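Cocosin 1 acidic chain (Cocos nucifera, PDB 5WPW) serves as a seed storage protein of coconut, a hexameric 11S globulin with two cupin domains in each subunit, and is a potential food allergen. Local coordinates at residues A[64-69]-A[310-315]; A[252-257]-A[271-276]; A[3-8]-A[34-39]. The protein carries 2 engineered substitutions. All blocks are in the same frame, centred on the assembly; numbering follows the deposited sequence.

How the contacts relate
Contact 1 joins strands far apart in the sequence, whereas contacts 2 and 3 link segments 14 and 26 residues apart. Contacts 1 and 2 both join the sheets of the two cupin domains; their centres lie about 13 Å apart and they meet directly, Tyr-64 CE1 of contact 1 packing 3.9 Å from Ile-254 CG1 of contact 2. Contact 3 sits further out, where a disulfide fixes the N-terminal loop to helix 32-37. Its centre is about 22 Å from that of contact 1, yet the two touch through Val-39 CG2 and Ile-310 CG1 at 4.0 Å. Contacts 2 and 3 stay separate, with nearest atoms about 14 Å apart, so contact 1 is the common neighbour in the middle of the subunit.

Contact 1: residues A[64-69]-A[310-315]; sequences YIVQGR and IMYCTG
Tyr-64 and Tyr-312 both extend CG opposite their own backbone N (chi1 -180° and 178°), while Val-66 and Thr-314 both place CG2 opposite the carbonyl carbon, and these rotamers let each tyrosine meet a methyl group of the other segment. The pairing is diagonal. Tyr-64 CE2 approaches Thr-314 CG2 at 4.2 Å, and Tyr-312 CE2 lies 4.1 Å from Val-66 CG2. In both pairs the side chains run at about a right angle to each other and the methyl comes at the ring obliquely. The two methyls, Val-66 CG2 and Thr-314 CG2, are 4.4 Å apart and join the pairs at the centre.

The strands run nearly parallel, with segment axes 9.7 Å apart and crossing at 23°, but they belong to different sheets: 64-67 to the N-terminal cupin domain and 310-314 to the C-terminal one. They draw together towards their C-terminal ends, from 10.1 Å between the CA atoms of Tyr-64 and Tyr-312 to 7.0 Å between those of Val-66 and Thr-314. From the wider end each tyrosine ring reaches diagonally to its methyl. Ile-137 of strand 134-140 touches the side chains of Tyr-64, Val-66 and Tyr-312. Each strand carries a classic beta bulge, Val-66 and Gln-67 facing Val-135, and Thr-314 and Gly-315 facing Gln-359.

Thr-314 OG1 turns to Arg-290, with a weaker bond to Gln-359 O. No hydrogen bond crosses between the segments, which meet through methyl and aromatic carbon alone; a polar link between the domains runs, weakly, from Tyr-312 OH to Arg-43 of strand 40-46.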
loop_
_atom_site.group_PDB
_atom_site.type_symbol
_atom_site.label_atom_id
_atom_site.label_comp_id
_atom_site.label_asym_id
_atom_site.label_seq_id
_atom_site.Cartn_x
_atom_site.Cartn_y
_atom_site.Cartn_z
ATOM N N TYR A 64 -23.887 -7.444 -15.666
ATOM C CA TYR A 64 -24.053 -8.891 -15.653
ATOM C C TYR A 64 -24.780 -9.326 -16.920
ATOM O O TYR A 64 -25.872 -8.828 -17.199
ATOM C CB TYR A 64 -24.837 -9.377 -14.426
ATOM C CG TYR A 64 -25.012 -10.889 -14.391
ATOM C CD1 TYR A 64 -23.932 -11.738 -14.134
ATOM C CD2 TYR A 64 -26.255 -11.466 -14.605
ATOM C CE1 TYR A 64 -24.094 -13.126 -14.104
ATOM C CE2 TYR A 64 -26.426 -12.841 -14.578
ATOM C CZ TYR A 64 -25.346 -13.660 -14.332
ATOM O OH TYR A 64 -25.527 -15.020 -14.307
ATOM N N ILE A 65 -24.184 -10.264 -17.658
ATOM C CA ILE A 65 -24.788 -10.817 -18.878
ATOM C C ILE A 65 -25.759 -11.921 -18.445
ATOM O O ILE A 65 -25.345 -13.038 -18.134
ATOM C CB ILE A 65 -23.740 -11.343 -19.858
ATOM C CG1 ILE A 65 -22.663 -10.295 -20.159
ATOM C CG2 ILE A 65 -24.412 -11.793 -21.213
ATOM C CD1 ILE A 65 -23.209 -9.055 -20.664
ATOM N N VAL A 66 -27.051 -11.581 -18.390
ATOM C CA VAL A 66 -28.106 -12.549 -18.098
ATOM C C VAL A 66 -28.247 -13.563 -19.228
ATOM O O VAL A 66 -28.513 -14.750 -18.995
ATOM C CB VAL A 66 -29.433 -11.805 -17.848
ATOM C CG1 VAL A 66 -30.594 -12.803 -17.638
ATOM C CG2 VAL A 66 -29.331 -10.879 -16.628
ATOM N N GLN A 67 -28.082 -13.118 -20.472
ATOM C CA GLN A 67 -28.369 -13.964 -21.617
ATOM C C GLN A 67 -27.553 -13.477 -22.804
ATOM O O GLN A 67 -27.326 -12.275 -22.936
ATOM C CB GLN A 67 -29.873 -13.904 -21.921
ATOM C CG GLN A 67 -30.371 -14.835 -23.021
ATOM C CD GLN A 67 -31.801 -14.490 -23.410
ATOM O OE1 GLN A 67 -32.751 -14.940 -22.771
ATOM N NE2 GLN A 67 -31.954 -13.663 -24.431
ATOM N N GLY A 68 -27.113 -14.405 -23.660
ATOM C CA GLY A 68 -26.544 -14.050 -24.946
ATOM C C GLY A 68 -25.033 -14.114 -24.954
ATOM O O GLY A 68 -24.375 -14.411 -23.955
ATOM N N ARG A 69 -24.476 -13.811 -26.126
ATOM C CA ARG A 69 -23.039 -13.693 -26.274
ATOM C C ARG A 69 -22.736 -12.575 -27.258
ATOM O O ARG A 69 -23.597 -12.147 -28.037
ATOM C CB ARG A 69 -22.395 -15.003 -26.722
ATOM C CG ARG A 69 -22.832 -15.481 -28.089
ATOM C CD ARG A 69 -22.015 -16.685 -28.506
ATOM N NE ARG A 69 -20.816 -16.314 -29.263
ATOM C CZ ARG A 69 -20.728 -16.364 -30.590
ATOM N NH1 ARG A 69 -21.772 -16.758 -31.309
ATOM N NH2 ARG A 69 -19.601 -16.013 -31.200
ATOM N N ILE A 310 -27.703 -5.223 -4.104
ATOM C CA ILE A 310 -28.687 -4.993 -5.158
ATOM C C ILE A 310 -28.958 -6.350 -5.792
ATOM O O ILE A 310 -28.149 -6.876 -6.560
ATOM C CB ILE A 310 -28.206 -3.967 -6.185
ATOM C CG1 ILE A 310 -27.956 -2.625 -5.502
ATOM C CG2 ILE A 310 -29.253 -3.776 -7.272
ATOM C CD1 ILE A 310 -26.528 -2.391 -5.103
ATOM N N MET A 311 -30.102 -6.932 -5.461
ATOM C CA MET A 311 -30.401 -8.300 -5.841
ATOM C C MET A 311 -31.363 -8.298 -7.022
ATOM O O MET A 311 -32.405 -7.630 -6.972
ATOM C CB MET A 311 -31.016 -9.052 -4.667
ATOM C CG MET A 311 -31.194 -10.524 -4.923
ATOM S SD MET A 311 -31.839 -11.415 -3.480
ATOM C CE MET A 311 -31.557 -10.218 -2.198
ATOM N N TYR A 312 -31.031 -9.073 -8.056
ATOM C CA TYR A 312 -31.835 -9.193 -9.270
ATOM C C TYR A 312 -32.114 -10.664 -9.529
ATOM O O TYR A 312 -31.177 -11.458 -9.634
ATOM C CB TYR A 312 -31.109 -8.576 -10.470
ATOM C CG TYR A 312 -31.862 -8.700 -11.772
ATOM C CD1 TYR A 312 -32.937 -7.870 -12.045
ATOM C CD2 TYR A 312 -31.506 -9.649 -12.725
ATOM C CE1 TYR A 312 -33.632 -7.972 -13.227
ATOM C CE2 TYR A 312 -32.208 -9.761 -13.919
ATOM C CZ TYR A 312 -33.262 -8.906 -14.159
ATOM O OH TYR A 312 -33.979 -8.993 -15.322
ATOM N N CYS A 313 -33.389 -11.033 -9.659
ATOM C CA CYS A 313 -33.734 -12.442 -9.859
ATOM C C CYS A 313 -33.704 -12.785 -11.349
ATOM O O CYS A 313 -34.384 -12.143 -12.160
ATOM C CB CYS A 313 -35.092 -12.772 -9.247
ATOM S SG CYS A 313 -35.629 -14.463 -9.638
ATOM N N THR A 314 -32.855 -13.741 -11.714
ATOM C CA THR A 314 -32.681 -14.169 -13.097
ATOM C C THR A 314 -33.552 -15.369 -13.464
ATOM O O THR A 314 -33.617 -15.727 -14.636
ATOM C CB THR A 314 -31.212 -14.523 -13.372
ATOM O OG1 THR A 314 -30.821 -15.645 -12.575
ATOM C CG2 THR A 314 -30.273 -13.330 -13.048
ATOM N N GLY A 315 -34.201 -16.000 -12.501
ATOM C CA GLY A 315 -34.978 -17.198 -12.792
ATOM C C GLY A 315 -35.586 -17.766 -11.530
ATOM O O GLY A 315 -35.208 -17.408 -10.408
#

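Contact 2: residues A[252-257]-A[271-276]; sequences QNIGDP and TTLNSE
Ile-254, just past the end of strand 251-253, passes Thr-271 of strand 268-273 at 6.2 Å between CA atoms, without a backbone hydrogen bond between the segments. Leu-273 and Ile-254 carry most of the contact; Leu-273 splits its two methyls between two partners. Its CD1 lies 3.7 Å from Gln-252 CG, and its CD2 lies 3.7 Å from Ile-254 CG2. Chi1 of Ile-254 (62°) puts CG1 between the backbone N and the carbonyl carbon and leaves CG2 to meet the leucine at about a right angle. Thr-271 adds its own methyl, CG2, 4.2 Å from Ile-254 CB.

Strand 251-253 is an outer strand of the N-terminal cupin sheet, paired with strand 114-118, whereas strand 268-273 belongs to the C-terminal cupin. The start of the basic chain thus completes the sheet of one domain before building the other, and Val-115 of strand 114-118 touches both Ile-254 and Leu-273.

A water adds a polar bridge: Thr-271 OG1 donates to it at 2.7 Å, and it donates to Asp-256 O at 2.9 Å. Ile-254 O lies so near this water that the length of their bond is doubtful. After the strand, Asn-253 OD1 accepts from Asp-256 N at 3.0 Å, an Asx motif. Gln-252 OE1 is bonded to Lys-249, and Asn-274 ND2 reaches Glu-243 O of a neighbouring subunit.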
loop_
_atom_site.group_PDB
_atom_site.type_symbol
_atom_site.label_atom_id
_atom_site.label_comp_id
_atom_site.label_asym_id
_atom_site.label_seq_id
_atom_site.Cartn_x
_atom_site.Cartn_y
_atom_site.Cartn_z
ATOM N N GLN A 252 -15.160 -11.361 -15.918
ATOM C CA GLN A 252 -15.021 -12.630 -15.210
ATOM C C GLN A 252 -16.364 -13.334 -15.188
ATOM O O GLN A 252 -17.391 -12.714 -14.898
ATOM C CB GLN A 252 -14.515 -12.422 -13.779
ATOM C CG GLN A 252 -14.652 -13.671 -12.933
ATOM C CD GLN A 252 -13.332 -14.335 -12.654
ATOM O OE1 GLN A 252 -12.321 -14.017 -13.274
ATOM N NE2 GLN A 252 -13.327 -15.255 -11.692
ATOM N N ASN A 253 -16.356 -14.624 -15.499
ATOM C CA ASN A 253 -17.584 -15.397 -15.507
ATOM C C ASN A 253 -17.891 -15.908 -14.099
ATOM O O ASN A 253 -17.020 -16.473 -13.436
ATOM C CB ASN A 253 -17.464 -16.549 -16.501
ATOM C CG ASN A 253 -18.698 -17.404 -16.533
ATOM O OD1 ASN A 253 -18.808 -18.351 -15.770
ATOM N ND2 ASN A 253 -19.648 -17.057 -17.383
ATOM N N ILE A 254 -19.114 -15.669 -13.626
ATOM C CA ILE A 254 -19.555 -16.204 -12.347
ATOM C C ILE A 254 -20.741 -17.142 -12.479
ATOM O O ILE A 254 -21.261 -17.605 -11.456
ATOM C CB ILE A 254 -19.885 -15.086 -11.340
ATOM C CG1 ILE A 254 -21.031 -14.217 -11.869
ATOM C CG2 ILE A 254 -18.622 -14.278 -11.034
ATOM C CD1 ILE A 254 -21.686 -13.368 -10.796
ATOM N N GLY A 255 -21.187 -17.437 -13.700
ATOM C CA GLY A 255 -22.386 -18.242 -13.864
ATOM C C GLY A 255 -22.086 -19.722 -13.941
ATOM O O GLY A 255 -22.949 -20.556 -13.642
ATOM N N ASP A 256 -20.869 -20.039 -14.353
ATOM C CA ASP A 256 -20.418 -21.408 -14.556
ATOM C C ASP A 256 -20.496 -22.174 -13.247
ATOM O O ASP A 256 -19.820 -21.798 -12.279
ATOM C CB ASP A 256 -18.979 -21.433 -15.091
ATOM C CG ASP A 256 -18.449 -22.856 -15.332
ATOM O OD1 ASP A 256 -19.133 -23.850 -15.002
ATOM O OD2 ASP A 256 -17.318 -22.992 -15.855
ATOM N N PRO A 257 -21.249 -23.269 -13.190
ATOM C CA PRO A 257 -21.336 -24.038 -11.939
ATOM C C PRO A 257 -19.995 -24.477 -11.411
ATOM O O PRO A 257 -19.806 -24.520 -10.187
ATOM C CB PRO A 257 -22.189 -25.253 -12.341
ATOM C CG PRO A 257 -23.005 -24.761 -13.486
ATOM C CD PRO A 257 -22.095 -23.841 -14.249
ATOM N N THR A 271 -21.235 -18.203 -5.734
ATOM C CA THR A 271 -19.982 -17.845 -6.377
ATOM C C THR A 271 -19.806 -16.357 -6.137
ATOM O O THR A 271 -20.717 -15.574 -6.410
ATOM C CB THR A 271 -20.016 -18.181 -7.875
ATOM O OG1 THR A 271 -20.312 -19.571 -8.029
ATOM C CG2 THR A 271 -18.683 -17.900 -8.512
ATOM N N THR A 272 -18.684 -15.990 -5.546
ATOM C CA THR A 272 -18.393 -14.619 -5.167
ATOM C C THR A 272 -17.445 -13.990 -6.178
ATOM O O THR A 272 -16.551 -14.647 -6.703
ATOM C CB THR A 272 -17.752 -14.602 -3.782
ATOM O OG1 THR A 272 -18.645 -15.231 -2.845
ATOM C CG2 THR A 272 -17.402 -13.164 -3.329
ATOM N N LEU A 273 -17.596 -12.697 -6.395
ATOM C CA LEU A 273 -16.684 -11.972 -7.278
ATOM C C LEU A 273 -16.237 -10.716 -6.552
ATOM O O LEU A 273 -17.068 -9.870 -6.226
ATOM C CB LEU A 273 -17.357 -11.625 -8.602
ATOM C CG LEU A 273 -16.495 -10.914 -9.643
ATOM C CD1 LEU A 273 -15.216 -11.665 -9.869
ATOM C CD2 LEU A 273 -17.266 -10.838 -10.941
ATOM N N ASN A 274 -14.946 -10.623 -6.251
ATOM C CA ASN A 274 -14.380 -9.411 -5.664
ATOM C C ASN A 274 -12.930 -9.308 -6.125
ATOM O O ASN A 274 -12.483 -10.085 -6.980
ATOM C CB ASN A 274 -14.524 -9.443 -4.133
ATOM C CG ASN A 274 -13.845 -10.639 -3.523
ATOM O OD1 ASN A 274 -12.746 -11.021 -3.932
ATOM N ND2 ASN A 274 -14.510 -11.270 -2.559
ATOM N N SER A 275 -12.177 -8.366 -5.527
ATOM C CA SER A 275 -10.827 -8.091 -6.010
ATOM C C SER A 275 -9.858 -9.243 -5.796
ATOM O O SER A 275 -8.745 -9.172 -6.321
ATOM C CB SER A 275 -10.236 -6.803 -5.371
ATOM O OG SER A 275 -10.216 -6.811 -3.936
ATOM N N GLU A 276 -10.219 -10.265 -5.003
ATOM C CA GLU A 276 -9.385 -11.455 -4.878
ATOM C C GLU A 276 -9.524 -12.384 -6.074
ATOM O O GLU A 276 -8.730 -13.321 -6.203
ATOM C CB GLU A 276 -9.717 -12.237 -3.599
ATOM C CG GLU A 276 -9.946 -11.391 -2.389
ATOM C CD GLU A 276 -8.700 -11.253 -1.542
ATOM O OE1 GLU A 276 -7.621 -11.666 -2.015
ATOM O OE2 GLU A 276 -8.804 -10.731 -0.397
HETATM O O HOH W 1 -21.103 -19.868 -10.597
#

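Contact 3: residues A[3-8]-A[34-39]; sequences CRIERL and FRCAGV
Cys-3 and Cys-36 are joined covalently, a disulfide that pins the N-terminal loop of this 11S globulin to helix 32-37, between strands 22-26 and 40-46 of the N-terminal cupin. Cys-3 SG and Cys-36 SG are 2.0 Å apart, and the torsion about that bond, 100°, is close to the unstrained right angle. Chi1 of Cys-36, 168°, carries its sulfur opposite the backbone N and out from the helix, while the sulfur of Cys-3 lies beside its own backbone N, opposite the carbonyl carbon. The CA atoms of Cys-3 and Cys-36 are thereby drawn to 4.7 Å.

Apolar packing across the contact is slight. Ile-5 CD1 lies 3.8 Å from Cys-36 SG, although the position of that methyl is doubtful because it crowds Cys-3 O.

Salt bridges hold the loop and the helix to other residues. Arg-4 NE forms one with Asp-150 of a neighbouring subunit, so the loop also takes part in the assembly. Glu-6 is bridged by Arg-326, and on the helix Arg-35 pairs with Glu-2.

At the end of the helix Gly-38, with a positive phi of 70°, is the first residue to leave helical angles, and its N makes a weak bond to Phe-34 O at 2.8 Å.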
loop_
_atom_site.group_PDB
_atom_site.type_symbol
_atom_site.label_atom_id
_atom_site.label_comp_id
_atom_site.label_asym_id
_atom_site.label_seq_id
_atom_site.Cartn_x
_atom_site.Cartn_y
_atom_site.Cartn_z
ATOM N N CYS A 3 -32.157 6.433 3.899
ATOM C CA CYS A 3 -32.025 5.067 4.385
ATOM C C CYS A 3 -32.895 4.781 5.597
ATOM O O CYS A 3 -32.828 3.671 6.142
ATOM C CB CYS A 3 -30.556 4.745 4.680
ATOM S SG CYS A 3 -29.565 4.421 3.190
ATOM N N ARG A 4 -33.721 5.735 6.027
ATOM C CA ARG A 4 -34.800 5.430 6.967
ATOM C C ARG A 4 -36.037 5.007 6.168
ATOM O O ARG A 4 -37.031 5.729 6.028
ATOM C CB ARG A 4 -35.080 6.613 7.884
ATOM C CG ARG A 4 -33.958 6.902 8.882
ATOM C CD ARG A 4 -33.752 8.401 9.083
ATOM N NE ARG A 4 -32.420 8.759 9.594
ATOM C CZ ARG A 4 -31.817 9.916 9.329
ATOM N NH1 ARG A 4 -30.611 10.190 9.823
ATOM N NH2 ARG A 4 -32.431 10.807 8.556
ATOM N N ILE A 5 -35.949 3.806 5.626
ATOM C CA ILE A 5 -36.998 3.262 4.779
ATOM C C ILE A 5 -37.994 2.527 5.654
ATOM O O ILE A 5 -37.618 1.633 6.421
ATOM C CB ILE A 5 -36.416 2.328 3.706
ATOM C CG1 ILE A 5 -35.126 2.904 3.121
ATOM C CG2 ILE A 5 -37.434 2.088 2.609
ATOM C CD1 ILE A 5 -33.898 2.391 3.826
ATOM N N GLU A 6 -39.267 2.905 5.539
ATOM C CA GLU A 6 -40.315 2.200 6.266
ATOM C C GLU A 6 -40.497 0.783 5.722
ATOM O O GLU A 6 -40.516 -0.184 6.494
ATOM C CB GLU A 6 -41.624 2.996 6.201
ATOM C CG GLU A 6 -42.749 2.460 7.087
ATOM C CD GLU A 6 -42.343 2.307 8.542
ATOM O OE1 GLU A 6 -41.767 1.253 8.878
ATOM O OE2 GLU A 6 -42.607 3.228 9.353
ATOM N N ARG A 7 -40.606 0.638 4.394
ATOM C CA ARG A 7 -40.805 -0.650 3.736
ATOM C C ARG A 7 -39.937 -0.749 2.489
ATOM O O ARG A 7 -39.690 0.244 1.803
ATOM C CB ARG A 7 -42.266 -0.871 3.293
ATOM C CG ARG A 7 -43.273 -1.003 4.425
ATOM C CD ARG A 7 -42.853 -2.029 5.448
ATOM N NE ARG A 7 -42.454 -1.388 6.695
ATOM C CZ ARG A 7 -42.283 -2.029 7.846
ATOM N NH1 ARG A 7 -41.915 -1.357 8.933
ATOM N NH2 ARG A 7 -42.488 -3.340 7.915
ATOM N N LEU A 8 -39.521 -1.971 2.173
ATOM C CA LEU A 8 -38.929 -2.275 0.879
ATOM C C LEU A 8 -39.971 -2.908 -0.040
ATOM O O LEU A 8 -40.980 -3.455 0.409
ATOM C CB LEU A 8 -37.728 -3.215 1.026
ATOM C CG LEU A 8 -36.631 -2.795 2.007
ATOM C CD1 LEU A 8 -35.706 -3.967 2.286
ATOM C CD2 LEU A 8 -35.847 -1.614 1.450
ATOM N N PHE A 34 -33.165 3.068 -4.205
ATOM C CA PHE A 34 -32.005 3.400 -5.025
ATOM C C PHE A 34 -31.240 4.577 -4.442
ATOM O O PHE A 34 -30.004 4.594 -4.447
ATOM C CB PHE A 34 -32.455 3.725 -6.446
ATOM C CG PHE A 34 -32.556 2.531 -7.318
ATOM C CD1 PHE A 34 -31.418 1.859 -7.709
ATOM C CD2 PHE A 34 -33.782 2.073 -7.743
ATOM C CE1 PHE A 34 -31.501 0.748 -8.505
ATOM C CE2 PHE A 34 -33.869 0.969 -8.538
ATOM C CZ PHE A 34 -32.725 0.303 -8.922
ATOM N N ARG A 35 -31.959 5.578 -3.944
ATOM C CA ARG A 35 -31.294 6.692 -3.293
ATOM C C ARG A 35 -30.615 6.252 -1.996
ATOM O O ARG A 35 -29.548 6.766 -1.658
ATOM C CB ARG A 35 -32.291 7.830 -3.046
ATOM C CG ARG A 35 -32.442 8.777 -4.249
ATOM C CD ARG A 35 -33.219 10.041 -3.897
ATOM N NE ARG A 35 -34.619 9.751 -3.589
ATOM C CZ ARG A 35 -35.625 10.607 -3.759
ATOM N NH1 ARG A 35 -35.398 11.824 -4.246
ATOM N NH2 ARG A 35 -36.866 10.239 -3.448
ATOM N N CYS A 36 -31.184 5.289 -1.272
ATOM C CA CYS A 36 -30.483 4.808 -0.088
ATOM C C CYS A 36 -29.235 4.032 -0.482
ATOM O O CYS A 36 -28.185 4.187 0.141
ATOM C CB CYS A 36 -31.398 3.943 0.777
ATOM S SG CYS A 36 -30.531 2.991 2.104
ATOM N N ALA A 37 -29.326 3.210 -1.530
ATOM C CA ALA A 37 -28.186 2.413 -1.947
ATOM C C ALA A 37 -27.148 3.239 -2.693
ATOM O O ALA A 37 -25.997 2.817 -2.778
ATOM C CB ALA A 37 -28.644 1.252 -2.837
ATOM N N GLY A 38 -27.535 4.388 -3.241
ATOM C CA GLY A 38 -26.625 5.207 -4.030
ATOM C C GLY A 38 -26.240 4.628 -5.374
ATOM O O GLY A 38 -25.086 4.793 -5.813
ATOM N N VAL A 39 -27.179 3.953 -6.045
ATOM C CA VAL A 39 -26.936 3.315 -7.332
ATOM C C VAL A 39 -28.048 3.709 -8.306
ATOM O O VAL A 39 -29.105 4.212 -7.912
ATOM C CB VAL A 39 -26.838 1.773 -7.222
ATOM C CG1 VAL A 39 -25.659 1.351 -6.319
ATOM C CG2 VAL A 39 -28.117 1.210 -6.687
#